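Local coordinates for dimeric protein of unknown function and ferredoxin-like fold (Bacteroides fragilis, PDB 3FMB), which is of unknown function but forms a dimer of ferredoxin-like subunits and belongs to the stress-responsive A/B barrel family, at residues 58-63 against 81-86. Residues are numbered along the deposited sequence; the frame is centred on the assembly and turned at random.
Sequences VIRKIE and EFDNLD
E81, F82 and R60 bury the most surface where strand 61-66, outermost in its own chain's sheet, enters its antiparallel hairpin with strand 76-82. The pairing opens with a classic beta bulge: R60 and K61 both face E81. E81 O accepts a bond from R60 N (3.0 Å, N-H...O 148°) and a weak one from K61 N, while E81 N donates to K61 O at 2.9 Å. The K61 and E81 side chains run side by side on one face of the sheet, but NZ stays 4.7 Å from OE2, so the opposite charges are near without a salt bridge. On the face turned to helix 85-93, F82 supplies apolar packing, its CE2 3.9 Å from CG1 of I59; Y91 and V88 also pack on it. R60, bent at chi2 (-70°), reaches past F82 and grips D83 side-on: NE meets OD1 at 3.1 Å and NH2 meets OD2 at 3.0 Å. Both oxygens lie near the guanidinium plane, yet the nitrogens approach from above the carboxylate, 51° between planes: two-pronged, not coplanar. Bulge, salt bridge and a water joining V58 O to D83 N thus tie the hairpin's open end to the loop before helix 85-93.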
# COMPACT_ATOMS: atom_id res chain seq x y z
N VAL A 58 -9.68 -13.27 12.68
CA VAL A 58 -9.03 -13.60 11.39
C VAL A 58 -7.90 -12.63 10.98
O VAL A 58 -7.16 -12.93 10.04
CB VAL A 58 -10.04 -13.75 10.18
CG1 VAL A 58 -11.01 -14.88 10.42
CG2 VAL A 58 -10.76 -12.46 9.85
N ILE A 59 -7.76 -11.47 11.64
CA ILE A 59 -6.63 -10.57 11.36
C ILE A 59 -5.34 -11.20 11.85
O ILE A 59 -5.20 -11.48 13.05
CB ILE A 59 -6.76 -9.16 12.02
CG1 ILE A 59 -8.04 -8.44 11.56
CG2 ILE A 59 -5.51 -8.29 11.71
CD1 ILE A 59 -8.39 -7.16 12.43
N ARG A 60 -4.40 -11.44 10.93
CA ARG A 60 -3.10 -12.04 11.29
C ARG A 60 -2.07 -10.93 11.62
O ARG A 60 -1.22 -11.10 12.46
CB ARG A 60 -2.61 -12.93 10.15
CG ARG A 60 -3.61 -14.02 9.78
CD ARG A 60 -3.69 -15.06 10.90
NE ARG A 60 -4.71 -16.06 10.65
CZ ARG A 60 -5.80 -16.25 11.41
NH1 ARG A 60 -6.02 -15.53 12.51
NH2 ARG A 60 -6.68 -17.17 11.06
N LYS A 61 -2.18 -9.80 10.95
CA LYS A 61 -1.37 -8.63 11.22
C LYS A 61 -2.14 -7.44 10.66
O LYS A 61 -2.77 -7.57 9.63
CB LYS A 61 -0.03 -8.73 10.49
CG LYS A 61 0.90 -7.58 10.78
CD LYS A 61 2.27 -7.84 10.19
CE LYS A 61 3.18 -6.65 10.34
NZ LYS A 61 4.59 -7.12 10.21
N ILE A 62 -2.11 -6.31 11.37
CA ILE A 62 -2.70 -5.06 10.86
C ILE A 62 -1.95 -3.88 11.46
O ILE A 62 -1.51 -3.90 12.61
CB ILE A 62 -4.25 -4.95 11.11
CG1 ILE A 62 -4.91 -3.89 10.22
CG2 ILE A 62 -4.56 -4.80 12.67
CD1 ILE A 62 -6.43 -4.14 9.94
N GLU A 63 -1.74 -2.86 10.64
CA GLU A 63 -1.21 -1.60 11.13
C GLU A 63 -1.67 -0.48 10.22
O GLU A 63 -1.93 -0.71 9.03
CB GLU A 63 0.31 -1.65 11.17
CG GLU A 63 0.96 -1.66 9.81
CD GLU A 63 2.43 -2.01 9.84
OE1 GLU A 63 2.92 -2.56 10.85
OE2 GLU A 63 3.10 -1.78 8.81
N GLU A 81 -2.39 -8.59 6.94
CA GLU A 81 -2.19 -9.96 6.50
C GLU A 81 -3.35 -10.84 6.97
O GLU A 81 -3.82 -10.73 8.11
CB GLU A 81 -0.86 -10.53 7.03
CG GLU A 81 0.37 -9.80 6.42
CD GLU A 81 1.70 -10.19 7.03
OE1 GLU A 81 1.75 -11.15 7.82
OE2 GLU A 81 2.70 -9.54 6.69
N PHE A 82 -3.79 -11.74 6.08
CA PHE A 82 -4.87 -12.71 6.33
C PHE A 82 -4.49 -14.04 5.67
O PHE A 82 -3.60 -14.09 4.83
CB PHE A 82 -6.21 -12.22 5.73
CG PHE A 82 -6.69 -10.91 6.30
CD1 PHE A 82 -6.29 -9.70 5.75
CD2 PHE A 82 -7.59 -10.90 7.37
CE1 PHE A 82 -6.76 -8.47 6.29
CE2 PHE A 82 -8.04 -9.73 7.92
CZ PHE A 82 -7.65 -8.51 7.39
N ASP A 83 -5.20 -15.10 6.03
CA ASP A 83 -4.94 -16.41 5.44
C ASP A 83 -5.40 -16.51 4.00
O ASP A 83 -4.79 -17.23 3.20
CB ASP A 83 -5.64 -17.50 6.24
CG ASP A 83 -5.04 -17.69 7.60
OD1 ASP A 83 -3.91 -17.22 7.87
OD2 ASP A 83 -5.72 -18.32 8.42
N ASN A 84 -6.48 -15.82 3.67
CA ASN A 84 -7.09 -15.91 2.35
C ASN A 84 -8.09 -14.78 2.12
O ASN A 84 -8.39 -14.01 3.04
CB ASN A 84 -7.78 -17.28 2.21
CG ASN A 84 -8.78 -17.52 3.29
OD1 ASN A 84 -9.71 -16.72 3.46
ND2 ASN A 84 -8.57 -18.57 4.07
N LEU A 85 -8.63 -14.68 0.90
CA LEU A 85 -9.56 -13.59 0.58
C LEU A 85 -10.91 -13.68 1.29
O LEU A 85 -11.57 -12.69 1.46
CB LEU A 85 -9.83 -13.48 -0.92
CG LEU A 85 -8.78 -12.87 -1.83
CD1 LEU A 85 -9.35 -12.85 -3.22
CD2 LEU A 85 -8.36 -11.43 -1.32
N ASP A 86 -11.34 -14.88 1.67
CA ASP A 86 -12.60 -15.05 2.41
C ASP A 86 -12.46 -14.34 3.75
O ASP A 86 -13.37 -13.65 4.22
CB ASP A 86 -12.91 -16.54 2.63
CG ASP A 86 -13.54 -17.23 1.41
OD1 ASP A 86 -14.09 -16.58 0.49
OD2 ASP A 86 -13.51 -18.48 1.40
O HOH W 1 -6.78 -14.90 8.46